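CalS10 (Micromonospora echinospora, PDB 6UK5) binds S-adenosylmethionine and probably works as an amino pentose methyltransferase in the biosynthesis of calicheamicin. Local coordinates at residues 25-30 with 65-70; 33-38 with 242-247; 42-47 with 117-122. One frame throughout, in Å; residues are numbered along the deposited sequence.

Overall arrangement
From the N terminus, helix 20-32 supplies residues 25-30, which in contact 1 meet 65-70 at the start of helix 67-73, closing a loop of 34 residues. Helix 37-51 begins inside that loop. Residues 33-38, at and before its first turn, meet 242-247 in contact 2, the longest closure with 203 residues between. Residues 42-47 of the same helix pack in contact 3 on 117-122. Contact 3 is nested within contact 2, and contact 1 crosses both. Contact 1 ties helix 20-32 to the start of helix 67-73, contact 2 the loop before helix 37-51 to the turn that runs into strand 246-251, and contact 3 helix 37-51 to strand 115-120. All three touch S-adenosylmethionine.

Contact 1 of 3, residues 25-30 with 65-70; sequences VYEAAY and TGAHLE. With SAM (S-adenosylmethionine), chain D.
The hydroxyl of Y26 donates a hydrogen bond to the carboxylate oxygen OXT of S-adenosylmethionine, with 2.6 Å between Y26 OH and OXT, and the ring that carries it rests against T65. OXT lies at the rim of the phenol, near the ring plane, so the methionine end of the cofactor is met by the edge of the tyrosine. CG of Y26 is anti to the backbone N (chi1 153°), which swings the ring off helix 20-32 toward the cofactor. Nearer the backbone, T65 CG2 comes in obliquely, 3.7 Å from Y26 CD1, while T65 OG1 sits at the ring edge. With a phenylalanine at Y26 the cofactor carboxylate would probably lose this donor at OXT and turn more readily, W37 still bonding its other oxygen. Residues 65-70 follow strand 57-61 through a glycine-rich turn that runs into helix 67-73, a strand-turn-helix element consistent with the first cofactor-binding motif of Rossmann-like methyltransferases. G66, with positive phi, leads into the helix. Next to the tyrosine, the chain of E27, extended beyond CG, meets T65 from the opposite direction. Its CD stands 3.4 Å from T65 OG1, a contact without a hydrogen bond, and OE1 of E27 lies 3.7 Å from CB of A67. That carboxylate is paired elsewhere: E27 OE1 forms salt bridges with R31 and R95. R95 also pairs with E70, whose OE1 is 6.8 Å from E27 OE1, so one arginine probably offsets two like charges. H68 turns ND1 toward the cofactor, 3.5 Å from its carboxylate O, while its NE2 is hydrogen-bonded to E40, a second-shell residue that probably fixes the rotation of the imidazole.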
loop_
_atom_site.group_PDB
_atom_site.type_symbol
_atom_site.label_atom_id
_atom_site.label_comp_id
_atom_site.label_asym_id
_atom_site.label_seq_id
_atom_site.Cartn_x
_atom_site.Cartn_y
_atom_site.Cartn_z
ATOM N N VAL A 25 -0.363 -13.254 4.139
ATOM C CA VAL A 25 0.107 -12.292 3.149
ATOM C C VAL A 25 1.541 -12.548 2.723
ATOM O O VAL A 25 2.042 -11.854 1.826
ATOM C CB VAL A 25 -0.030 -10.849 3.673
ATOM C CG1 VAL A 25 -1.492 -10.482 3.864
ATOM C CG2 VAL A 25 0.741 -10.681 4.980
ATOM N N TYR A 26 2.218 -13.521 3.331
ATOM C CA TYR A 26 3.659 -13.655 3.146
ATOM C C TYR A 26 4.035 -13.962 1.700
ATOM O O TYR A 26 5.029 -13.431 1.190
ATOM C CB TYR A 26 4.167 -14.744 4.094
ATOM C CG TYR A 26 5.418 -15.450 3.649
ATOM C CD1 TYR A 26 5.357 -16.707 3.064
ATOM C CD2 TYR A 26 6.662 -14.870 3.828
ATOM C CE1 TYR A 26 6.500 -17.362 2.661
ATOM C CE2 TYR A 26 7.811 -15.515 3.427
ATOM C CZ TYR A 26 7.727 -16.762 2.847
ATOM O OH TYR A 26 8.873 -17.409 2.448
ATOM N N GLU A 27 3.252 -14.791 1.013
ATOM C CA GLU A 27 3.600 -15.147 -0.361
ATOM C C GLU A 27 3.235 -14.036 -1.342
ATOM O O GLU A 27 3.990 -13.756 -2.280
ATOM C CB GLU A 27 2.921 -16.455 -0.758
ATOM C CG GLU A 27 3.009 -17.532 0.304
ATOM C CD GLU A 27 2.437 -18.852 -0.165
ATOM O OE1 GLU A 27 2.917 -19.376 -1.195
ATOM O OE2 GLU A 27 1.499 -19.357 0.493
ATOM N N ALA A 28 2.074 -13.408 -1.143
ATOM C CA ALA A 28 1.641 -12.328 -2.021
ATOM C C ALA A 28 2.737 -11.293 -2.247
ATOM O O ALA A 28 2.924 -10.812 -3.370
ATOM C CB ALA A 28 0.401 -11.654 -1.429
ATOM N N ALA A 29 3.470 -10.936 -1.195
ATOM C CA ALA A 29 4.457 -9.868 -1.321
ATOM C C ALA A 29 5.616 -10.280 -2.220
ATOM O O ALA A 29 5.957 -9.575 -3.178
ATOM C CB ALA A 29 4.972 -9.470 0.063
ATOM N N TYR A 30 6.237 -11.422 -1.928
ATOM C CA TYR A 30 7.436 -11.811 -2.661
ATOM C C TYR A 30 7.119 -12.221 -4.092
ATOM O O TYR A 30 7.962 -12.052 -4.982
ATOM C CB TYR A 30 8.139 -12.930 -1.898
ATOM C CG TYR A 30 8.675 -12.445 -0.571
ATOM C CD1 TYR A 30 9.803 -11.638 -0.501
ATOM C CD2 TYR A 30 8.026 -12.767 0.615
ATOM C CE1 TYR A 30 10.283 -11.184 0.717
ATOM C CE2 TYR A 30 8.495 -12.318 1.834
ATOM C CZ TYR A 30 9.623 -11.526 1.882
ATOM O OH TYR A 30 10.090 -11.077 3.097
ATOM N N THR A 65 5.318 -21.781 4.431
ATOM C CA THR A 65 4.042 -22.085 3.795
ATOM C C THR A 65 4.104 -23.310 2.890
ATOM O O THR A 65 3.076 -23.674 2.309
ATOM C CB THR A 65 3.551 -20.883 2.987
ATOM O OG1 THR A 65 4.513 -20.549 1.980
ATOM C CG2 THR A 65 3.340 -19.683 3.901
ATOM N N GLY A 66 5.265 -23.942 2.743
ATOM C CA GLY A 66 5.373 -25.093 1.871
ATOM C C GLY A 66 5.350 -24.768 0.396
ATOM O O GLY A 66 5.109 -25.659 -0.421
ATOM N N ALA A 67 5.592 -23.509 0.029
ATOM C CA ALA A 67 5.539 -23.124 -1.378
ATOM C C ALA A 67 6.545 -23.917 -2.205
ATOM O O ALA A 67 6.212 -24.437 -3.276
ATOM C CB ALA A 67 5.792 -21.623 -1.511
ATOM N N HIS A 68 7.788 -24.016 -1.728
ATOM C CA HIS A 68 8.762 -24.874 -2.396
ATOM C C HIS A 68 8.272 -26.315 -2.440
ATOM O O HIS A 68 8.320 -26.970 -3.488
ATOM C CB HIS A 68 10.119 -24.790 -1.690
ATOM C CG HIS A 68 10.927 -23.587 -2.065
ATOM N ND1 HIS A 68 11.439 -22.711 -1.131
ATOM C CD2 HIS A 68 11.342 -23.133 -3.272
ATOM C CE1 HIS A 68 12.112 -21.756 -1.748
ATOM N NE2 HIS A 68 12.070 -21.990 -3.047
ATOM N N LEU A 69 7.797 -26.825 -1.302
ATOM C CA LEU A 69 7.380 -28.220 -1.231
ATOM C C LEU A 69 6.296 -28.545 -2.249
ATOM O O LEU A 69 6.243 -29.671 -2.759
ATOM C CB LEU A 69 6.875 -28.541 0.176
ATOM C CG LEU A 69 7.943 -28.821 1.227
ATOM C CD1 LEU A 69 7.360 -28.718 2.623
ATOM C CD2 LEU A 69 8.544 -30.182 0.991
ATOM N N GLU A 70 5.426 -27.582 -2.557
ATOM C CA GLU A 70 4.379 -27.827 -3.542
ATOM C C GLU A 70 4.955 -28.322 -4.862
ATOM O O GLU A 70 4.425 -29.260 -5.468
ATOM C CB GLU A 70 3.565 -26.552 -3.771
ATOM C CG GLU A 70 2.399 -26.743 -4.728
ATOM C CD GLU A 70 1.393 -25.616 -4.665
ATOM O OE1 GLU A 70 1.589 -24.607 -5.371
ATOM O OE2 GLU A 70 0.409 -25.736 -3.906
HETATM N N SAM D . 11.186 -22.325 2.596
HETATM C CA SAM D . 10.444 -21.193 3.051
HETATM C C SAM D . 9.921 -20.318 1.871
HETATM O O SAM D . 10.719 -20.037 0.943
HETATM O OXT SAM D . 8.731 -19.953 1.948
HETATM C CB SAM D . 11.313 -20.343 3.989
HETATM C CG SAM D . 10.386 -19.484 4.832
HETATM S SD SAM D . 11.421 -18.148 5.466
HETATM C CE SAM D . 10.179 -16.925 5.855
HETATM C "C5'" SAM D . 11.960 -18.640 7.149
HETATM C "C4'" SAM D . 11.180 -19.742 7.877
HETATM O "O4'" SAM D . 12.057 -20.378 8.823
HETATM C "C3'" SAM D . 9.966 -19.247 8.668
HETATM O "O3'" SAM D . 8.753 -19.695 8.068
HETATM C "C2'" SAM D . 10.136 -19.861 10.072
HETATM O "O2'" SAM D . 8.948 -20.508 10.515
HETATM C "C1'" SAM D . 11.274 -20.865 9.886
HETATM N N9 SAM D . 12.137 -21.024 11.049
HETATM C C8 SAM D . 12.877 -20.057 11.681
HETATM N N7 SAM D . 13.627 -20.509 12.656
HETATM C C5 SAM D . 13.371 -21.870 12.665
HETATM C C6 SAM D . 13.870 -22.927 13.450
HETATM N N6 SAM D . 14.733 -22.762 14.456
HETATM N N1 SAM D . 13.437 -24.176 13.172
HETATM C C2 SAM D . 12.557 -24.345 12.181
HETATM N N3 SAM D . 12.007 -23.427 11.384
HETATM C C4 SAM D . 12.458 -22.205 11.678
#

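Contact 2 of 3, residues 33-38 with 242-247; sequences RGKSWH and TGRGLF. With SAM (S-adenosylmethionine), chain D; ACT (acetate ion), chain E.
A loop leading into helix 37-51 and a turn leading into strand 246-251 come closest at K35 and T242, whose CA atoms are 8.1 Å apart. G34 ends the preceding helix in a Schellman motif, and S36 is the N-cap of the next, its OG capping the backbone N of D39. The K35 chain is extended until chi4 (80°), where it bends and brings NZ to 4.2 Å from T242 CG2. K35 NZ also lies in the plane of the R244 guanidinium, at its edge. An acetate ion, probably from the crystallisation liquor, bridges the two cations: K35 NZ bonds its O at 3.0 Å, and R244 spans both oxygens, NH1 reaching OXT at 2.9 Å and NH2 reaching O with an N-H...O angle of 164°. Each cation has a further carboxylate, E40 for K35 and E154 for R244, which would probably ease their closeness. E154 also bonds T242 OG1, and that hydroxyl accepts from the backbone N of R244 in an ST turn. K35 CE lies over one face of the W37 indole, 3.8 Å above its plane and offset toward the rim, while the indole edge meets the cofactor. W37 NE1 donates to the carboxylate O of S-adenosylmethionine at 2.8 Å, nearly straight at 162°, so this surface contact borders the methionine end of the cofactor pocket.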
loop_
_atom_site.group_PDB
_atom_site.type_symbol
_atom_site.label_atom_id
_atom_site.label_comp_id
_atom_site.label_asym_id
_atom_site.label_seq_id
_atom_site.Cartn_x
_atom_site.Cartn_y
_atom_site.Cartn_z
ATOM N N ARG A 33 6.930 -9.010 -6.215
ATOM C CA ARG A 33 8.235 -8.481 -6.593
ATOM C C ARG A 33 8.970 -9.382 -7.576
ATOM O O ARG A 33 10.015 -8.976 -8.096
ATOM C CB ARG A 33 9.095 -8.249 -5.349
ATOM C CG ARG A 33 8.722 -6.984 -4.588
ATOM C CD ARG A 33 9.628 -6.742 -3.390
ATOM N NE ARG A 33 9.376 -5.439 -2.773
ATOM C CZ ARG A 33 10.144 -4.361 -2.923
ATOM N NH1 ARG A 33 11.242 -4.404 -3.666
ATOM N NH2 ARG A 33 9.812 -3.229 -2.318
ATOM N N GLY A 34 8.463 -10.586 -7.833
ATOM C CA GLY A 34 8.981 -11.399 -8.914
ATOM C C GLY A 34 9.573 -12.726 -8.492
ATOM O O GLY A 34 10.265 -13.369 -9.286
ATOM N N LYS A 35 9.320 -13.157 -7.260
ATOM C CA LYS A 35 9.859 -14.430 -6.806
ATOM C C LYS A 35 8.976 -15.565 -7.302
ATOM O O LYS A 35 7.744 -15.488 -7.248
ATOM C CB LYS A 35 9.963 -14.472 -5.280
ATOM C CG LYS A 35 10.684 -15.715 -4.748
ATOM C CD LYS A 35 10.923 -15.641 -3.242
ATOM C CE LYS A 35 11.551 -16.925 -2.701
ATOM N NZ LYS A 35 13.025 -16.999 -2.931
ATOM N N SER A 36 9.615 -16.620 -7.791
ATOM C CA SER A 36 8.929 -17.819 -8.263
ATOM C C SER A 36 9.465 -18.995 -7.456
ATOM O O SER A 36 10.534 -19.532 -7.763
ATOM C CB SER A 36 9.137 -18.017 -9.762
ATOM O OG SER A 36 8.865 -19.352 -10.142
ATOM N N TRP A 37 8.722 -19.391 -6.420
ATOM C CA TRP A 37 9.080 -20.599 -5.685
ATOM C C TRP A 37 9.131 -21.803 -6.614
ATOM O O TRP A 37 9.911 -22.735 -6.386
ATOM C CB TRP A 37 8.075 -20.863 -4.564
ATOM C CG TRP A 37 8.318 -20.107 -3.292
ATOM C CD1 TRP A 37 9.045 -20.531 -2.221
ATOM C CD2 TRP A 37 7.798 -18.818 -2.939
ATOM N NE1 TRP A 37 9.027 -19.580 -1.230
ATOM C CE2 TRP A 37 8.268 -18.519 -1.645
ATOM C CE3 TRP A 37 6.989 -17.885 -3.595
ATOM C CZ2 TRP A 37 7.956 -17.328 -0.994
ATOM C CZ3 TRP A 37 6.681 -16.700 -2.946
ATOM C CH2 TRP A 37 7.163 -16.433 -1.659
ATOM N N HIS A 38 8.304 -21.801 -7.662
ATOM C CA HIS A 38 8.249 -22.940 -8.570
ATOM C C HIS A 38 9.557 -23.102 -9.335
ATOM O O HIS A 38 10.120 -24.201 -9.392
ATOM C CB HIS A 38 7.085 -22.780 -9.545
ATOM C CG HIS A 38 7.168 -23.692 -10.727
ATOM N ND1 HIS A 38 6.813 -25.024 -10.668
ATOM C CD2 HIS A 38 7.586 -23.471 -11.996
ATOM C CE1 HIS A 38 6.999 -25.579 -11.853
ATOM N NE2 HIS A 38 7.467 -24.658 -12.676
ATOM N N THR A 242 18.198 -16.362 -7.282
ATOM C CA THR A 242 17.885 -15.339 -6.295
ATOM C C THR A 242 18.935 -14.241 -6.237
ATOM O O THR A 242 18.606 -13.098 -5.897
ATOM C CB THR A 242 17.752 -15.981 -4.908
ATOM O OG1 THR A 242 18.997 -16.582 -4.531
ATOM C CG2 THR A 242 16.671 -17.058 -4.913
ATOM N N GLY A 243 20.189 -14.564 -6.556
ATOM C CA GLY A 243 21.313 -13.672 -6.378
ATOM C C GLY A 243 22.241 -14.083 -5.256
ATOM O O GLY A 243 23.416 -13.691 -5.260
ATOM N N ARG A 244 21.745 -14.865 -4.301
ATOM C CA ARG A 244 22.494 -15.268 -3.122
ATOM C C ARG A 244 23.254 -16.576 -3.295
ATOM O O ARG A 244 23.865 -17.047 -2.331
ATOM C CB ARG A 244 21.543 -15.410 -1.930
ATOM C CG ARG A 244 20.731 -14.171 -1.615
ATOM C CD ARG A 244 19.708 -14.470 -0.531
ATOM N NE ARG A 244 18.518 -15.127 -1.066
ATOM C CZ ARG A 244 17.455 -14.482 -1.542
ATOM N NH1 ARG A 244 17.422 -13.154 -1.550
ATOM N NH2 ARG A 244 16.419 -15.164 -2.010
ATOM N N GLY A 245 23.236 -17.174 -4.474
ATOM C CA GLY A 245 23.941 -18.423 -4.643
ATOM C C GLY A 245 23.278 -19.540 -3.852
ATOM O O GLY A 245 22.161 -19.421 -3.351
ATOM N N LEU A 246 24.006 -20.650 -3.744
ATOM C CA LEU A 246 23.446 -21.868 -3.176
ATOM C C LEU A 246 24.579 -22.802 -2.778
ATOM O O LEU A 246 25.446 -23.105 -3.601
ATOM C CB LEU A 246 22.523 -22.550 -4.192
ATOM C CG LEU A 246 21.374 -23.421 -3.687
ATOM C CD1 LEU A 246 20.236 -22.571 -3.148
ATOM C CD2 LEU A 246 20.893 -24.312 -4.823
ATOM N N PHE A 247 24.570 -23.258 -1.528
ATOM C CA PHE A 247 25.471 -24.316 -1.092
ATOM C C PHE A 247 24.842 -25.667 -1.403
ATOM O O PHE A 247 23.654 -25.880 -1.143
ATOM C CB PHE A 247 25.773 -24.207 0.404
ATOM C CG PHE A 247 26.767 -23.134 0.748
ATOM C CD1 PHE A 247 28.114 -23.301 0.459
ATOM C CD2 PHE A 247 26.358 -21.958 1.350
ATOM C CE1 PHE A 247 29.034 -22.316 0.772
ATOM C CE2 PHE A 247 27.273 -20.968 1.665
ATOM C CZ PHE A 247 28.612 -21.148 1.374
HETATM N N SAM D . 11.186 -22.325 2.596
HETATM C CA SAM D . 10.444 -21.193 3.051
HETATM C C SAM D . 9.921 -20.318 1.871
HETATM O O SAM D . 10.719 -20.037 0.943
HETATM O OXT SAM D . 8.731 -19.953 1.948
HETATM C CB SAM D . 11.313 -20.343 3.989
HETATM C CG SAM D . 10.386 -19.484 4.832
HETATM S SD SAM D . 11.421 -18.148 5.466
HETATM C CE SAM D . 10.179 -16.925 5.855
HETATM C "C5'" SAM D . 11.960 -18.640 7.149
HETATM C "C4'" SAM D . 11.180 -19.742 7.877
HETATM O "O4'" SAM D . 12.057 -20.378 8.823
HETATM C "C3'" SAM D . 9.966 -19.247 8.668
HETATM O "O3'" SAM D . 8.753 -19.695 8.068
HETATM C "C2'" SAM D . 10.136 -19.861 10.072
HETATM O "O2'" SAM D . 8.948 -20.508 10.515
HETATM C "C1'" SAM D . 11.274 -20.865 9.886
HETATM N N9 SAM D . 12.137 -21.024 11.049
HETATM C C8 SAM D . 12.877 -20.057 11.681
HETATM N N7 SAM D . 13.627 -20.509 12.656
HETATM C C5 SAM D . 13.371 -21.870 12.665
HETATM C C6 SAM D . 13.870 -22.927 13.450
HETATM N N6 SAM D . 14.733 -22.762 14.456
HETATM N N1 SAM D . 13.437 -24.176 13.172
HETATM C C2 SAM D . 12.557 -24.345 12.181
HETATM N N3 SAM D . 12.007 -23.427 11.384
HETATM C C4 SAM D . 12.458 -22.205 11.678
HETATM C C ACT E . 13.880 -12.948 -3.008
HETATM O O ACT E . 13.941 -14.133 -3.428
HETATM O OXT ACT E . 14.787 -12.361 -2.362
HETATM C CH3 ACT E . 12.598 -12.149 -3.311
#

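Contact 3 of 3, residues 42-47 with 117-122. With SAM (S-adenosylmethionine), chain D.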
loop_
_atom_site.group_PDB
_atom_site.type_symbol
_atom_site.label_atom_id
_atom_site.label_comp_id
_atom_site.label_asym_id
_atom_site.label_seq_id
_atom_site.Cartn_x
_atom_site.Cartn_y
_atom_site.Cartn_z
ATOM N N ALA A 42 12.124 -26.169 -8.882
ATOM C CA ALA A 42 12.453 -26.948 -10.072
ATOM C C ALA A 42 13.959 -27.011 -10.288
ATOM O O ALA A 42 14.522 -28.087 -10.523
ATOM C CB ALA A 42 11.759 -26.346 -11.294
ATOM N N ASP A 43 14.632 -25.858 -10.224
ATOM C CA ASP A 43 16.084 -25.842 -10.371
ATOM C C ASP A 43 16.750 -26.675 -9.284
ATOM O O ASP A 43 17.663 -27.462 -9.562
ATOM C CB ASP A 43 16.597 -24.403 -10.331
ATOM C CG ASP A 43 18.107 -24.321 -10.398
ATOM O OD1 ASP A 43 18.741 -25.293 -10.860
ATOM O OD2 ASP A 43 18.663 -23.287 -9.978
ATOM N N VAL A 44 16.303 -26.515 -8.037
ATOM C CA VAL A 44 16.855 -27.308 -6.943
ATOM C C VAL A 44 16.661 -28.792 -7.224
ATOM O O VAL A 44 17.563 -29.608 -6.999
ATOM C CB VAL A 44 16.209 -26.897 -5.605
ATOM C CG1 VAL A 44 16.593 -27.871 -4.498
ATOM C CG2 VAL A 44 16.603 -25.476 -5.236
ATOM N N ALA A 45 15.479 -29.165 -7.723
ATOM C CA ALA A 45 15.207 -30.570 -8.009
ATOM C C ALA A 45 16.144 -31.111 -9.082
ATOM O O ALA A 45 16.652 -32.231 -8.967
ATOM C CB ALA A 45 13.749 -30.737 -8.436
ATOM N N ASP A 46 16.388 -30.328 -10.136
ATOM C CA ASP A 46 17.303 -30.769 -11.183
ATOM C C ASP A 46 18.690 -31.066 -10.625
ATOM O O ASP A 46 19.327 -32.052 -11.014
ATOM C CB ASP A 46 17.391 -29.717 -12.288
ATOM C CG ASP A 46 16.114 -29.609 -13.095
ATOM O OD1 ASP A 46 15.234 -30.481 -12.941
ATOM O OD2 ASP A 46 15.993 -28.653 -13.889
ATOM N N ARG A 47 19.180 -30.220 -9.715
ATOM C CA ARG A 47 20.531 -30.399 -9.191
ATOM C C ARG A 47 20.607 -31.592 -8.250
ATOM O O ARG A 47 21.610 -32.315 -8.236
ATOM C CB ARG A 47 20.982 -29.131 -8.473
ATOM C CG ARG A 47 21.382 -28.004 -9.400
ATOM C CD ARG A 47 21.646 -26.731 -8.620
ATOM N NE ARG A 47 21.237 -25.552 -9.378
ATOM C CZ ARG A 47 22.043 -24.818 -10.140
ATOM N NH1 ARG A 47 23.332 -25.119 -10.254
ATOM N NH2 ARG A 47 21.552 -23.771 -10.788
ATOM N N ALA A 117 17.550 -36.142 0.246
ATOM C CA ALA A 117 17.897 -34.737 0.108
ATOM C C ALA A 117 17.184 -33.939 1.188
ATOM O O ALA A 117 16.040 -34.239 1.537
ATOM C CB ALA A 117 17.518 -34.209 -1.281
ATOM N N VAL A 118 17.869 -32.928 1.715
ATOM C CA VAL A 118 17.306 -32.009 2.696
ATOM C C VAL A 118 17.601 -30.592 2.229
ATOM O O VAL A 118 18.761 -30.252 1.972
ATOM C CB VAL A 118 17.888 -32.244 4.104
ATOM C CG1 VAL A 118 17.352 -31.204 5.076
ATOM C CG2 VAL A 118 17.593 -33.660 4.583
ATOM N N THR A 119 16.562 -29.771 2.114
ATOM C CA THR A 119 16.711 -28.408 1.628
ATOM C C THR A 119 16.378 -27.410 2.728
ATOM O O THR A 119 15.586 -27.690 3.633
ATOM C CB THR A 119 15.819 -28.137 0.410
ATOM O OG1 THR A 119 14.445 -28.095 0.815
ATOM C CG2 THR A 119 15.997 -29.218 -0.646
ATOM N N CYS A 120 17.006 -26.236 2.636
ATOM C CA CYS A 120 16.840 -25.146 3.601
ATOM C C CYS A 120 17.020 -23.857 2.797
ATOM O O CYS A 120 18.143 -23.386 2.609
ATOM C CB CYS A 120 17.839 -25.245 4.744
ATOM S SG CYS A 120 17.500 -24.155 6.157
ATOM N N LEU A 121 15.907 -23.301 2.324
ATOM C CA LEU A 121 15.935 -22.300 1.271
ATOM C C LEU A 121 15.362 -20.971 1.749
ATOM O O LEU A 121 14.686 -20.885 2.778
ATOM C CB LEU A 121 15.147 -22.787 0.041
ATOM C CG LEU A 121 15.408 -24.237 -0.375
ATOM C CD1 LEU A 121 14.351 -24.718 -1.361
ATOM C CD2 LEU A 121 16.807 -24.410 -0.951
ATOM N N PHE A 122 15.647 -19.931 0.963
ATOM C CA PHE A 122 15.200 -18.564 1.238
ATOM C C PHE A 122 15.721 -18.073 2.589
ATOM O O PHE A 122 14.989 -17.479 3.383
ATOM C CB PHE A 122 13.671 -18.462 1.162
ATOM C CG PHE A 122 13.149 -17.073 0.850
ATOM C CD1 PHE A 122 13.972 -16.092 0.317
ATOM C CD2 PHE A 122 11.820 -16.759 1.084
ATOM C CE1 PHE A 122 13.485 -14.835 0.031
ATOM C CE2 PHE A 122 11.328 -15.498 0.800
ATOM C CZ PHE A 122 12.164 -14.534 0.274
HETATM N N SAM D . 11.186 -22.325 2.596
HETATM C CA SAM D . 10.444 -21.193 3.051
HETATM C C SAM D . 9.921 -20.318 1.871
HETATM O O SAM D . 10.719 -20.037 0.943
HETATM O OXT SAM D . 8.731 -19.953 1.948
HETATM C CB SAM D . 11.313 -20.343 3.989
HETATM C CG SAM D . 10.386 -19.484 4.832
HETATM S SD SAM D . 11.421 -18.148 5.466
HETATM C CE SAM D . 10.179 -16.925 5.855
HETATM C "C5'" SAM D . 11.960 -18.640 7.149
HETATM C "C4'" SAM D . 11.180 -19.742 7.877
HETATM O "O4'" SAM D . 12.057 -20.378 8.823
HETATM C "C3'" SAM D . 9.966 -19.247 8.668
HETATM O "O3'" SAM D . 8.753 -19.695 8.068
HETATM C "C2'" SAM D . 10.136 -19.861 10.072
HETATM O "O2'" SAM D . 8.948 -20.508 10.515
HETATM C "C1'" SAM D . 11.274 -20.865 9.886
HETATM N N9 SAM D . 12.137 -21.024 11.049
HETATM C C8 SAM D . 12.877 -20.057 11.681
HETATM N N7 SAM D . 13.627 -20.509 12.656
HETATM C C5 SAM D . 13.371 -21.870 12.665
HETATM C C6 SAM D . 13.870 -22.927 13.450
HETATM N N6 SAM D . 14.733 -22.762 14.456
HETATM N N1 SAM D . 13.437 -24.176 13.172
HETATM C C2 SAM D . 12.557 -24.345 12.181
HETATM N N3 SAM D . 12.007 -23.427 11.384
HETATM C C4 SAM D . 12.458 -22.205 11.678
#
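Helix segment 42-47 lies over strand 117-120 and the loop that follows it, with the CA atoms of V44 and T119 8.6 Å apart. The strand belongs to a seven-stranded sheet of order 3-2-1-4-5-7-6 in which strand 246-251 runs antiparallel to its neighbours, the Rossmann-like fold of class I methyltransferases, and helix 37-51 packs on one side of it. V44 carries the contact through both methyl groups. With CG1 anti to the backbone N (chi1 170°), the fork spreads over two residues of the other segment: V44 CG1 meets T119 CG2 at 4.1 Å, the side chains crossing at a slant, and V44 CG2 touches L121 CD2 at 4.4 Å. All three residues are buried, and F72 of helix 67-73 and V152 of strand 149-153 also touch each of them, so the three side chains share one apolar patch between helix and sheet, T119 through its methyl. The polar end of T119 turns elsewhere, its OG1 hydrogen-bonded to D60 on the adjoining strand. After the strand, L121 and F122 reach the cofactor: L121 O lies 3.6 Å from CB of S-adenosylmethionine, and F122 CB lies 3.4 Å from the carboxylate O. F122 adopts positive phi, and its backbone N bonds to E154. On the helix itself D43 and R47 form a salt bridge one turn apart. Three of its four hydrogen bonds are weak; in the remaining one R47 NH2 donates to the syn lone pair of D43 OD2 at 3.0 Å and 163°, with OD2 only 6° out of the guanidinium plane.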